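Local coordinates for probable transcriptional regulatory protein aq_1575 (PDB 1LFP) that probably binds DNA and takes part in regulating transcription in the cytoplasm, as a member of the TACO1 family, at residues A[134-139]-A[176-181]; A[138-143]-A[192-197]; A[142-147]-A[169-174]; A[199-204]-A[233-238]. All blocks are in the same frame, centred on the assembly; numbering follows the deposited sequence.

Overall arrangement
Contacts 1, 2 and 3 share strand 134-143, an inner strand of one antiparallel sheet, flanked by 170-175 and 196-203: contact 3 joins it to the first, contact 2 to the second, and contact 1 to the turn that leads into helix 180-188. Contacts 2 and 3 meet on either side of V142, with centres about 7 Å apart. L180 ties contact 1 to contact 2, its CD1 lying 3.9 Å from I140 CG1. Contact 4 carries strand 196-203 onward to a second sheet; its centre is about 12 Å from that of contact 1 and about 18 Å from that of contact 3. No ligand lies among them, and the contacts described join parts of the fold.

Contact 1. Residues A[134-139]-A[176-181]; sequences FERKGY and VPEELY
R136 and E178 both bend to meet over P177: the arginine chain folds at chi3 (52°) and the glutamate at chi2 (77°), each laying its charged end beside the proline ring. The guanidinium NH2 of R136 rests 3.7 Å from P177 CB, and the same nitrogen stands 3.9 Å from E178 OE1, a long salt bridge with the two flat groups 36° apart. The ring also packs on the strand backbone, its CD 3.5 Å from R136 O. Further along, L180, with CG anti to its N, lays CD1 3.9 Å from G138 CA; a CB on G138 would run into L180 CB. The 177-178 turn is held by E179 N on V176 O at 2.8 Å, and E179 takes the N-cap position of helix 180-188. With a glycine in place of P177, the R136 guanidinium would probably lose its apolar support and a gap would open against R136 O. The edges of strand 134-139 are meanwhile bonded to T175 and T200, so this junction between sheet and helix rests on apolar packing, while the long ion pair, between exposed residues, probably adds little.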
loop_
_atom_site.group_PDB
_atom_site.type_symbol
_atom_site.label_atom_id
_atom_site.label_comp_id
_atom_site.label_asym_id
_atom_site.label_seq_id
_atom_site.Cartn_x
_atom_site.Cartn_y
_atom_site.Cartn_z
ATOM N N PHE A 134 -3.863 14.680 3.229
ATOM C CA PHE A 134 -3.109 13.819 2.311
ATOM C C PHE A 134 -3.435 14.126 0.852
ATOM O O PHE A 134 -4.429 14.810 0.552
ATOM C CB PHE A 134 -3.515 12.359 2.560
ATOM C CG PHE A 134 -3.230 11.872 3.954
ATOM C CD1 PHE A 134 -2.156 11.030 4.193
ATOM C CD2 PHE A 134 -4.079 12.196 5.010
ATOM C CE1 PHE A 134 -1.931 10.496 5.474
ATOM C CE2 PHE A 134 -3.881 11.688 6.279
ATOM C CZ PHE A 134 -2.809 10.832 6.533
ATOM N N GLU A 135 -2.599 13.617 -0.057
ATOM C CA GLU A 135 -2.858 13.779 -1.493
ATOM C C GLU A 135 -2.728 12.396 -2.152
ATOM O O GLU A 135 -1.911 11.597 -1.752
ATOM C CB GLU A 135 -1.852 14.728 -2.159
ATOM C CG GLU A 135 -1.287 15.796 -1.212
ATOM C CD GLU A 135 -0.417 16.854 -1.922
ATOM O OE1 GLU A 135 -0.924 17.503 -2.849
ATOM O OE2 GLU A 135 0.760 17.041 -1.537
ATOM N N ARG A 136 -3.575 12.112 -3.139
ATOM C CA ARG A 136 -3.512 10.847 -3.864
ATOM C C ARG A 136 -2.310 10.898 -4.790
ATOM O O ARG A 136 -2.147 11.857 -5.553
ATOM C CB ARG A 136 -4.795 10.672 -4.696
ATOM C CG ARG A 136 -5.425 9.307 -4.508
ATOM C CD ARG A 136 -6.584 9.026 -5.456
ATOM N NE ARG A 136 -6.202 9.273 -6.835
ATOM C CZ ARG A 136 -6.784 8.715 -7.885
ATOM N NH1 ARG A 136 -7.779 7.864 -7.719
ATOM N NH2 ARG A 136 -6.378 9.021 -9.101
ATOM N N LYS A 137 -1.450 9.886 -4.728
ATOM C CA LYS A 137 -0.253 9.858 -5.565
ATOM C C LYS A 137 0.049 8.447 -6.069
ATOM O O LYS A 137 -0.394 7.444 -5.502
ATOM C CB LYS A 137 1.011 10.273 -4.781
ATOM C CG LYS A 137 1.081 11.698 -4.215
ATOM C CD LYS A 137 1.462 12.687 -5.318
ATOM C CE LYS A 137 1.305 14.100 -4.835
ATOM N NZ LYS A 137 -0.039 14.193 -4.256
ATOM N N GLY A 138 0.828 8.393 -7.140
ATOM C CA GLY A 138 1.312 7.105 -7.613
ATOM C C GLY A 138 2.483 6.794 -6.694
ATOM O O GLY A 138 3.182 7.694 -6.278
ATOM N N TYR A 139 2.715 5.516 -6.423
ATOM C CA TYR A 139 3.772 5.094 -5.534
ATOM C C TYR A 139 4.510 3.923 -6.161
ATOM O O TYR A 139 3.898 2.933 -6.532
ATOM C CB TYR A 139 3.102 4.676 -4.220
ATOM C CG TYR A 139 3.993 4.094 -3.184
ATOM C CD1 TYR A 139 4.123 2.716 -3.042
ATOM C CD2 TYR A 139 4.640 4.928 -2.267
ATOM C CE1 TYR A 139 4.868 2.174 -1.993
ATOM C CE2 TYR A 139 5.389 4.405 -1.225
ATOM C CZ TYR A 139 5.503 3.030 -1.091
ATOM O OH TYR A 139 6.275 2.508 -0.068
ATOM N N VAL A 176 2.518 11.658 -10.088
ATOM C CA VAL A 176 1.189 12.258 -10.277
ATOM C C VAL A 176 0.383 10.980 -10.433
ATOM O O VAL A 176 0.762 10.095 -11.214
ATOM C CB VAL A 176 1.164 13.097 -11.602
ATOM C CG1 VAL A 176 -0.263 13.347 -12.060
ATOM C CG2 VAL A 176 1.905 14.403 -11.375
ATOM N N PRO A 177 -0.762 10.858 -9.738
ATOM C CA PRO A 177 -1.485 9.586 -9.890
ATOM C C PRO A 177 -1.810 9.125 -11.313
ATOM O O PRO A 177 -1.629 7.945 -11.652
ATOM C CB PRO A 177 -2.708 9.768 -8.963
ATOM C CG PRO A 177 -2.933 11.270 -8.993
ATOM C CD PRO A 177 -1.545 11.848 -8.976
ATOM N N GLU A 178 -2.243 10.045 -12.162
ATOM C CA GLU A 178 -2.568 9.655 -13.525
ATOM C C GLU A 178 -1.355 9.213 -14.339
ATOM O O GLU A 178 -1.521 8.643 -15.413
ATOM C CB GLU A 178 -3.274 10.807 -14.252
ATOM C CG GLU A 178 -4.707 11.021 -13.792
ATOM C CD GLU A 178 -4.799 11.732 -12.455
ATOM O OE1 GLU A 178 -5.918 11.750 -11.890
ATOM O OE2 GLU A 178 -3.764 12.278 -11.978
ATOM N N GLU A 179 -0.144 9.462 -13.833
ATOM C CA GLU A 179 1.084 9.104 -14.551
ATOM C C GLU A 179 1.882 7.975 -13.936
ATOM O O GLU A 179 3.056 7.746 -14.258
ATOM C CB GLU A 179 1.967 10.325 -14.646
ATOM C CG GLU A 179 1.170 11.496 -15.155
ATOM C CD GLU A 179 2.029 12.525 -15.781
ATOM O OE1 GLU A 179 3.023 12.917 -15.135
ATOM O OE2 GLU A 179 1.713 12.940 -16.918
ATOM N N LEU A 180 1.230 7.257 -13.049
ATOM C CA LEU A 180 1.882 6.158 -12.380
ATOM C C LEU A 180 2.468 5.095 -13.326
ATOM O O LEU A 180 3.627 4.701 -13.186
ATOM C CB LEU A 180 0.852 5.527 -11.437
ATOM C CG LEU A 180 1.225 4.138 -10.926
ATOM C CD1 LEU A 180 2.441 4.289 -10.005
ATOM C CD2 LEU A 180 0.046 3.509 -10.168
ATOM N N TYR A 181 1.669 4.627 -14.283
ATOM C CA TYR A 181 2.138 3.568 -15.160
ATOM C C TYR A 181 3.094 4.073 -16.216
ATOM O O TYR A 181 3.949 3.323 -16.716
ATOM C CB TYR A 181 0.946 2.836 -15.784
ATOM C CG TYR A 181 0.033 2.264 -14.724
ATOM C CD1 TYR A 181 0.508 1.361 -13.784
ATOM C CD2 TYR A 181 -1.301 2.647 -14.662
ATOM C CE1 TYR A 181 -0.336 0.841 -12.794
ATOM C CE2 TYR A 181 -2.144 2.156 -13.701
ATOM C CZ TYR A 181 -1.663 1.251 -12.767
ATOM O OH TYR A 181 -2.539 0.779 -11.820
#

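Contact 2. Residues A[138-143]-A[192-197]; sequences GYIEVP and VPIEKA
The carboxylates of E141 and E195 stand 77° apart in plane, OE1 of E141 only 3.3 Å from OE2 of E195, two acceptors and like charges. On its other oxygen E141 is better served: E141 OE2 lies at the edge of the Y139 ring, in its plane, and Y139 OH donates to it at 2.7 Å, on the anti side of the carboxylate. A water that gives to the same OE2 accepts from K196 NZ, and the extended lysine runs alongside E141, pointing the same way. These positive and polar neighbours probably ease the repulsion between the two carboxylates. The backbone forms a classic beta bulge, with E195 and K196 both opposite E141: E141 O takes E195 N at 2.7 Å and, weakly, K196 N at 3.4 Å, while E141 N gives to K196 O at 2.7 Å. Beyond it V142 places CG2 3.5 Å from V192 CG1, and P143 CG meets P193 CG at 3.7 Å; P193 O is buried there without a polar partner. I140 and A197, on the sheet face away from E141, are covered by L180, V183 and K184 of helix 180-188, while L152 of helix 149-159 closes over V142 and V192.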
loop_
_atom_site.group_PDB
_atom_site.type_symbol
_atom_site.label_atom_id
_atom_site.label_comp_id
_atom_site.label_asym_id
_atom_site.label_seq_id
_atom_site.Cartn_x
_atom_site.Cartn_y
_atom_site.Cartn_z
ATOM N N GLY A 138 0.828 8.393 -7.140
ATOM C CA GLY A 138 1.312 7.105 -7.613
ATOM C C GLY A 138 2.483 6.794 -6.694
ATOM O O GLY A 138 3.182 7.694 -6.278
ATOM N N TYR A 139 2.715 5.516 -6.423
ATOM C CA TYR A 139 3.772 5.094 -5.534
ATOM C C TYR A 139 4.510 3.923 -6.161
ATOM O O TYR A 139 3.898 2.933 -6.532
ATOM C CB TYR A 139 3.102 4.676 -4.220
ATOM C CG TYR A 139 3.993 4.094 -3.184
ATOM C CD1 TYR A 139 4.123 2.716 -3.042
ATOM C CD2 TYR A 139 4.640 4.928 -2.267
ATOM C CE1 TYR A 139 4.868 2.174 -1.993
ATOM C CE2 TYR A 139 5.389 4.405 -1.225
ATOM C CZ TYR A 139 5.503 3.030 -1.091
ATOM O OH TYR A 139 6.275 2.508 -0.068
ATOM N N ILE A 140 5.830 4.054 -6.263
ATOM C CA ILE A 140 6.678 3.030 -6.857
ATOM C C ILE A 140 7.773 2.631 -5.906
ATOM O O ILE A 140 8.430 3.503 -5.325
ATOM C CB ILE A 140 7.315 3.564 -8.167
ATOM C CG1 ILE A 140 6.199 3.771 -9.206
ATOM C CG2 ILE A 140 8.406 2.571 -8.665
ATOM C CD1 ILE A 140 6.606 4.610 -10.459
ATOM N N GLU A 141 7.977 1.325 -5.739
ATOM C CA GLU A 141 9.022 0.824 -4.856
ATOM C C GLU A 141 10.082 0.163 -5.714
ATOM O O GLU A 141 9.752 -0.535 -6.655
ATOM C CB GLU A 141 8.467 -0.206 -3.854
ATOM C CG GLU A 141 8.123 0.410 -2.497
ATOM C CD GLU A 141 7.410 -0.543 -1.547
ATOM O OE1 GLU A 141 7.752 -1.756 -1.529
ATOM O OE2 GLU A 141 6.510 -0.062 -0.807
ATOM N N VAL A 142 11.343 0.413 -5.384
ATOM C CA VAL A 142 12.474 -0.173 -6.122
ATOM C C VAL A 142 13.465 -0.696 -5.101
ATOM O O VAL A 142 13.850 -0.005 -4.154
ATOM C CB VAL A 142 13.152 0.880 -7.057
ATOM C CG1 VAL A 142 13.337 2.152 -6.336
ATOM C CG2 VAL A 142 14.504 0.379 -7.573
ATOM N N PRO A 143 13.892 -1.940 -5.276
ATOM C CA PRO A 143 14.846 -2.583 -4.368
ATOM C C PRO A 143 16.211 -1.893 -4.229
ATOM O O PRO A 143 16.951 -1.722 -5.195
ATOM C CB PRO A 143 14.930 -4.016 -4.914
ATOM C CG PRO A 143 14.448 -3.925 -6.335
ATOM C CD PRO A 143 13.353 -2.889 -6.258
ATOM N N VAL A 192 15.623 0.095 -14.341
ATOM C CA VAL A 192 15.256 0.075 -12.931
ATOM C C VAL A 192 14.213 -0.992 -12.602
ATOM O O VAL A 192 13.145 -1.013 -13.214
ATOM C CB VAL A 192 14.670 1.446 -12.497
ATOM C CG1 VAL A 192 14.458 1.456 -10.955
ATOM C CG2 VAL A 192 15.579 2.578 -12.921
ATOM N N PRO A 193 14.519 -1.908 -11.664
ATOM C CA PRO A 193 13.560 -2.952 -11.288
ATOM C C PRO A 193 12.426 -2.359 -10.435
ATOM O O PRO A 193 12.672 -1.514 -9.573
ATOM C CB PRO A 193 14.411 -3.931 -10.499
ATOM C CG PRO A 193 15.416 -3.053 -9.851
ATOM C CD PRO A 193 15.785 -2.060 -10.933
ATOM N N ILE A 194 11.193 -2.816 -10.652
ATOM C CA ILE A 194 10.069 -2.285 -9.893
ATOM C C ILE A 194 9.542 -3.360 -8.959
ATOM O O ILE A 194 9.193 -4.441 -9.422
ATOM C CB ILE A 194 8.920 -1.888 -10.812
ATOM C CG1 ILE A 194 9.400 -0.883 -11.853
ATOM C CG2 ILE A 194 7.743 -1.370 -9.965
ATOM C CD1 ILE A 194 10.087 0.341 -11.276
ATOM N N GLU A 195 9.473 -3.056 -7.665
ATOM C CA GLU A 195 8.962 -4.023 -6.706
ATOM C C GLU A 195 7.459 -3.843 -6.563
ATOM O O GLU A 195 6.722 -4.821 -6.483
ATOM C CB GLU A 195 9.643 -3.863 -5.355
ATOM C CG GLU A 195 9.198 -4.876 -4.330
ATOM C CD GLU A 195 10.059 -4.858 -3.084
ATOM O OE1 GLU A 195 11.254 -5.226 -3.183
ATOM O OE2 GLU A 195 9.548 -4.470 -2.011
ATOM N N LYS A 196 7.010 -2.592 -6.535
ATOM C CA LYS A 196 5.581 -2.289 -6.428
ATOM C C LYS A 196 5.282 -0.979 -7.115
ATOM O O LYS A 196 6.117 -0.080 -7.086
ATOM C CB LYS A 196 5.135 -2.142 -4.968
ATOM C CG LYS A 196 5.253 -3.393 -4.111
ATOM C CD LYS A 196 4.539 -3.176 -2.767
ATOM C CE LYS A 196 4.566 -4.430 -1.903
ATOM N NZ LYS A 196 3.747 -4.280 -0.666
ATOM N N ALA A 197 4.083 -0.894 -7.694
ATOM C CA ALA A 197 3.567 0.293 -8.377
ATOM C C ALA A 197 2.069 0.363 -8.080
ATOM O O ALA A 197 1.283 -0.456 -8.557
ATOM C CB ALA A 197 3.804 0.195 -9.895
HETATM O O HOH W 1 4.515 -1.852 -0.044
#

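Contact 3. Residues A[142-147]-A[169-174]; sequences VPAKEV and EVHIIY
V142 and H171 form an antiparallel hydrogen-bonded pair joining the first and third strands of a ferredoxin-like beta-alpha-beta-beta-alpha-beta unit, 134-143 and 170-175. Both their peptides are satisfied across the pair: H171 N gives to V142 O at 2.9 Å, in the carbonyl plane and nearly straight, and V142 N gives to H171 O at 3.0 Å. P143 faces V170 in a non-hydrogen-bonded pair, and the next bond comes from A144, whose N gives to E169 O at 3.0 Å from above the carbonyl plane, 49° out of it. The strand then turns off, E146 N on P143 O and V147 N on A144 O holding the turn. The H171 ring is fixed at ND1 by the backbone N of G167, outside these segments. Its chi1 of -62° sets the ring beside the backbone N, under the turn, where A144 CB makes a CH-pi contact over one face, 4.1 Å from the centroid. E149 and L152 of helix 149-159 also touch this histidine. V142 O also receives a CA-H...O contact from V170 CA at 3.5 Å. At the edge of the imidazole, near its plane, V147 CG2 stops 3.4 Å from H171 CD2.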
loop_
_atom_site.group_PDB
_atom_site.type_symbol
_atom_site.label_atom_id
_atom_site.label_comp_id
_atom_site.label_asym_id
_atom_site.label_seq_id
_atom_site.Cartn_x
_atom_site.Cartn_y
_atom_site.Cartn_z
ATOM N N VAL A 142 11.343 0.413 -5.384
ATOM C CA VAL A 142 12.474 -0.173 -6.122
ATOM C C VAL A 142 13.465 -0.696 -5.101
ATOM O O VAL A 142 13.850 -0.005 -4.154
ATOM C CB VAL A 142 13.152 0.880 -7.057
ATOM C CG1 VAL A 142 13.337 2.152 -6.336
ATOM C CG2 VAL A 142 14.504 0.379 -7.573
ATOM N N PRO A 143 13.892 -1.940 -5.276
ATOM C CA PRO A 143 14.846 -2.583 -4.368
ATOM C C PRO A 143 16.211 -1.893 -4.229
ATOM O O PRO A 143 16.951 -1.722 -5.195
ATOM C CB PRO A 143 14.930 -4.016 -4.914
ATOM C CG PRO A 143 14.448 -3.925 -6.335
ATOM C CD PRO A 143 13.353 -2.889 -6.258
ATOM N N ALA A 144 16.558 -1.498 -3.009
ATOM C CA ALA A 144 17.820 -0.817 -2.788
ATOM C C ALA A 144 18.982 -1.712 -3.211
ATOM O O ALA A 144 19.865 -1.296 -3.976
ATOM C CB ALA A 144 17.956 -0.419 -1.316
ATOM N N LYS A 145 18.943 -2.941 -2.712
ATOM C CA LYS A 145 19.947 -3.962 -2.974
ATOM C C LYS A 145 20.377 -4.035 -4.422
ATOM O O LYS A 145 21.549 -4.244 -4.720
ATOM C CB LYS A 145 19.399 -5.332 -2.585
ATOM C CG LYS A 145 19.238 -5.563 -1.101
ATOM C CD LYS A 145 18.452 -6.838 -0.860
ATOM C CE LYS A 145 18.597 -7.338 0.578
ATOM N NZ LYS A 145 19.887 -8.064 0.778
ATOM N N GLU A 146 19.418 -3.856 -5.320
ATOM C CA GLU A 146 19.689 -3.971 -6.737
ATOM C C GLU A 146 20.079 -2.695 -7.481
ATOM O O GLU A 146 20.450 -2.752 -8.656
ATOM C CB GLU A 146 18.485 -4.626 -7.420
ATOM C CG GLU A 146 18.255 -6.106 -7.045
ATOM C CD GLU A 146 19.375 -7.043 -7.518
ATOM O OE1 GLU A 146 20.072 -6.705 -8.500
ATOM O OE2 GLU A 146 19.549 -8.133 -6.923
ATOM N N VAL A 147 20.020 -1.545 -6.825
ATOM C CA VAL A 147 20.405 -0.310 -7.501
ATOM C C VAL A 147 21.396 0.483 -6.666
ATOM O O VAL A 147 22.264 -0.088 -6.011
ATOM C CB VAL A 147 19.188 0.584 -7.796
ATOM C CG1 VAL A 147 18.176 -0.169 -8.659
ATOM C CG2 VAL A 147 18.557 1.044 -6.494
ATOM N N GLU A 169 16.233 -0.510 2.469
ATOM C CA GLU A 169 15.793 -1.726 1.815
ATOM C C GLU A 169 15.075 -1.396 0.518
ATOM O O GLU A 169 15.156 -2.125 -0.466
ATOM C CB GLU A 169 14.850 -2.457 2.756
ATOM C CG GLU A 169 13.951 -1.500 3.517
ATOM C CD GLU A 169 13.437 -2.101 4.803
ATOM O OE1 GLU A 169 12.709 -1.407 5.553
ATOM O OE2 GLU A 169 13.769 -3.277 5.063
ATOM N N VAL A 170 14.347 -0.290 0.530
ATOM C CA VAL A 170 13.630 0.102 -0.656
ATOM C C VAL A 170 13.639 1.606 -0.861
ATOM O O VAL A 170 13.681 2.406 0.086
ATOM C CB VAL A 170 12.174 -0.428 -0.628
ATOM C CG1 VAL A 170 11.380 0.231 0.503
ATOM C CG2 VAL A 170 11.516 -0.181 -1.957
ATOM N N HIS A 171 13.634 1.985 -2.125
ATOM C CA HIS A 171 13.616 3.386 -2.481
ATOM C C HIS A 171 12.183 3.619 -2.888
ATOM O O HIS A 171 11.544 2.736 -3.431
ATOM C CB HIS A 171 14.590 3.639 -3.629
ATOM C CG HIS A 171 16.020 3.336 -3.280
ATOM N ND1 HIS A 171 16.619 3.802 -2.127
ATOM C CD2 HIS A 171 16.983 2.672 -3.962
ATOM C CE1 HIS A 171 17.891 3.442 -2.121
ATOM N NE2 HIS A 171 18.140 2.757 -3.225
ATOM N N ILE A 172 11.663 4.797 -2.576
ATOM C CA ILE A 172 10.296 5.123 -2.893
ATOM C C ILE A 172 10.207 6.290 -3.849
ATOM O O ILE A 172 10.832 7.326 -3.644
ATOM C CB ILE A 172 9.534 5.492 -1.627
ATOM C CG1 ILE A 172 9.413 4.259 -0.732
ATOM C CG2 ILE A 172 8.197 6.104 -1.988
ATOM C CD1 ILE A 172 8.926 4.582 0.678
ATOM N N ILE A 173 9.375 6.138 -4.873
ATOM C CA ILE A 173 9.197 7.186 -5.854
ATOM C C ILE A 173 7.730 7.518 -5.932
ATOM O O ILE A 173 6.900 6.618 -6.068
ATOM C CB ILE A 173 9.686 6.724 -7.238
ATOM C CG1 ILE A 173 11.213 6.593 -7.207
ATOM C CG2 ILE A 173 9.249 7.735 -8.331
ATOM C CD1 ILE A 173 11.803 5.907 -8.436
ATOM N N TYR A 174 7.401 8.806 -5.807
ATOM C CA TYR A 174 6.011 9.214 -5.905
ATOM C C TYR A 174 5.776 9.875 -7.224
ATOM O O TYR A 174 6.660 10.562 -7.741
ATOM C CB TYR A 174 5.651 10.228 -4.828
ATOM C CG TYR A 174 5.500 9.635 -3.479
ATOM C CD1 TYR A 174 4.285 9.086 -3.090
ATOM C CD2 TYR A 174 6.539 9.647 -2.568
ATOM C CE1 TYR A 174 4.105 8.577 -1.847
ATOM C CE2 TYR A 174 6.363 9.132 -1.287
ATOM C CZ TYR A 174 5.137 8.602 -0.938
ATOM O OH TYR A 174 4.913 8.128 0.330
#

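Contact 4. Residues A[199-204]-A[233-238]; sequences ITWKPI and QVIANF
I235 carries most of the apolar packing, lying against T200, W201 and P203 of strand 199-203. Its CD1 reaches W201 CB at 3.9 Å, and its CG2 sits 4.1 Å from P203 CD and 3.2 Å from W201 O, a close approach of a methyl to a carbonyl. The isoleucine's chi2 of 117° lies away from a staggered value, which probably costs the side chain some torsional strain. CG1 of the same residue lies 3.7 Å from T200 OG1. At the far end P203 packs on N237, CB to CB at 3.5 Å. The two strands belong to different sheets: 199-203 is part of the ferredoxin-like sheet, bonded through T200 and K202 to K137 and E135, whereas 233-236 is in the mixed sheet, bonded through Q233 and I235 to L100 and M98. Their short segments run nearly parallel, 13° apart and 7.2 Å between axes, so they meet through side chains. Among polar groups, Q233, extended beyond CG, lays its amide end against I199 O and T200 OG1, crossing the threonine at about a right angle. A leucine in place of Q233 would probably leave I199 O and T200 OG1 facing apolar methyls, with no amide beside them. K202 points to the other side, where its NZ makes a salt bridge with D163 and K202 makes a cation-pi contact with Y174.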
loop_
_atom_site.group_PDB
_atom_site.type_symbol
_atom_site.label_atom_id
_atom_site.label_comp_id
_atom_site.label_asym_id
_atom_site.label_seq_id
_atom_site.Cartn_x
_atom_site.Cartn_y
_atom_site.Cartn_z
ATOM N N ILE A 199 -1.448 3.100 -6.522
ATOM C CA ILE A 199 -1.933 4.409 -6.133
ATOM C C ILE A 199 -2.029 4.391 -4.609
ATOM O O ILE A 199 -2.552 3.426 -4.022
ATOM C CB ILE A 199 -3.350 4.653 -6.740
ATOM C CG1 ILE A 199 -3.242 4.827 -8.249
ATOM C CG2 ILE A 199 -4.027 5.843 -6.047
ATOM C CD1 ILE A 199 -2.487 6.047 -8.687
ATOM N N THR A 200 -1.508 5.438 -3.967
ATOM C CA THR A 200 -1.567 5.533 -2.516
ATOM C C THR A 200 -1.907 6.979 -2.131
ATOM O O THR A 200 -2.242 7.804 -2.989
ATOM C CB THR A 200 -0.227 5.121 -1.870
ATOM O OG1 THR A 200 -0.388 5.008 -0.457
ATOM C CG2 THR A 200 0.872 6.117 -2.174
ATOM N N TRP A 201 -1.852 7.276 -0.840
ATOM C CA TRP A 201 -2.124 8.647 -0.367
ATOM C C TRP A 201 -0.865 9.066 0.386
ATOM O O TRP A 201 -0.282 8.240 1.059
ATOM C CB TRP A 201 -3.320 8.661 0.565
ATOM C CG TRP A 201 -4.576 8.430 -0.123
ATOM C CD1 TRP A 201 -5.002 7.246 -0.644
ATOM C CD2 TRP A 201 -5.571 9.411 -0.461
ATOM N NE1 TRP A 201 -6.209 7.432 -1.303
ATOM C CE2 TRP A 201 -6.574 8.750 -1.194
ATOM C CE3 TRP A 201 -5.711 10.790 -0.215
ATOM C CZ2 TRP A 201 -7.710 9.424 -1.685
ATOM C CZ3 TRP A 201 -6.843 11.463 -0.693
ATOM C CH2 TRP A 201 -7.828 10.773 -1.422
ATOM N N LYS A 202 -0.430 10.305 0.199
ATOM C CA LYS A 202 0.797 10.790 0.835
ATOM C C LYS A 202 0.481 11.975 1.749
ATOM O O LYS A 202 -0.206 12.897 1.355
ATOM C CB LYS A 202 1.770 11.251 -0.275
ATOM C CG LYS A 202 3.133 11.780 0.237
ATOM C CD LYS A 202 4.002 12.188 -0.968
ATOM C CE LYS A 202 5.485 12.431 -0.569
ATOM N NZ LYS A 202 5.771 13.852 -0.253
ATOM N N PRO A 203 0.978 11.963 2.997
ATOM C CA PRO A 203 0.677 13.120 3.847
ATOM C C PRO A 203 1.259 14.410 3.291
ATOM O O PRO A 203 2.361 14.411 2.717
ATOM C CB PRO A 203 1.301 12.739 5.204
ATOM C CG PRO A 203 2.343 11.752 4.832
ATOM C CD PRO A 203 1.741 10.942 3.723
ATOM N N ILE A 204 0.521 15.513 3.446
ATOM C CA ILE A 204 0.980 16.804 2.951
ATOM C C ILE A 204 1.844 17.459 4.010
ATOM O O ILE A 204 2.506 18.478 3.765
ATOM C CB ILE A 204 -0.208 17.725 2.620
ATOM C CG1 ILE A 204 -0.925 18.165 3.899
ATOM C CG2 ILE A 204 -1.219 16.952 1.740
ATOM C CD1 ILE A 204 -1.899 19.339 3.637
ATOM N N GLN A 233 -3.615 -1.217 2.301
ATOM C CA GLN A 233 -2.640 -0.201 2.623
ATOM C C GLN A 233 -2.996 0.606 3.831
ATOM O O GLN A 233 -4.140 0.925 4.055
ATOM C CB GLN A 233 -2.493 0.802 1.494
ATOM C CG GLN A 233 -1.934 0.272 0.161
ATOM C CD GLN A 233 -1.742 1.414 -0.823
ATOM O OE1 GLN A 233 -2.305 1.426 -1.929
ATOM N NE2 GLN A 233 -0.956 2.397 -0.415
ATOM N N VAL A 234 -1.988 0.975 4.605
ATOM C CA VAL A 234 -2.248 1.824 5.775
ATOM C C VAL A 234 -1.273 2.998 5.629
ATOM O O VAL A 234 -0.087 2.771 5.407
ATOM C CB VAL A 234 -1.899 1.119 7.070
ATOM C CG1 VAL A 234 -2.049 2.089 8.198
ATOM C CG2 VAL A 234 -2.820 -0.092 7.287
ATOM N N ILE A 235 -1.767 4.220 5.730
ATOM C CA ILE A 235 -0.956 5.438 5.600
ATOM C C ILE A 235 -1.179 6.351 6.790
ATOM O O ILE A 235 -2.304 6.547 7.224
ATOM C CB ILE A 235 -1.304 6.250 4.321
ATOM C CG1 ILE A 235 -1.365 5.324 3.093
ATOM C CG2 ILE A 235 -0.208 7.309 4.072
ATOM C CD1 ILE A 235 -2.760 5.250 2.442
ATOM N N ALA A 236 -0.100 6.872 7.353
ATOM C CA ALA A 236 -0.244 7.779 8.494
ATOM C C ALA A 236 0.684 8.952 8.324
ATOM O O ALA A 236 1.645 8.891 7.530
ATOM C CB ALA A 236 0.049 7.041 9.797
ATOM N N ASN A 237 0.408 10.041 9.031
ATOM C CA ASN A 237 1.255 11.228 8.890
ATOM C C ASN A 237 2.145 11.508 10.091
ATOM O O ASN A 237 2.523 12.665 10.316
ATOM C CB ASN A 237 0.426 12.482 8.627
ATOM C CG ASN A 237 -0.449 12.886 9.792
ATOM O OD1 ASN A 237 -1.086 13.943 9.744
ATOM N ND2 ASN A 237 -0.508 12.071 10.829
ATOM N N PHE A 238 2.459 10.479 10.869
ATOM C CA PHE A 238 3.309 10.682 12.042
ATOM C C PHE A 238 4.752 11.012 11.694
ATOM O O PHE A 238 5.241 10.733 10.601
ATOM C CB PHE A 238 3.321 9.438 12.935
ATOM C CG PHE A 238 3.977 8.232 12.290
ATOM C CD1 PHE A 238 5.355 8.206 12.022
ATOM C CD2 PHE A 238 3.206 7.156 11.892
ATOM C CE1 PHE A 238 5.944 7.121 11.355
ATOM C CE2 PHE A 238 3.779 6.062 11.222
ATOM C CZ PHE A 238 5.159 6.050 10.951
#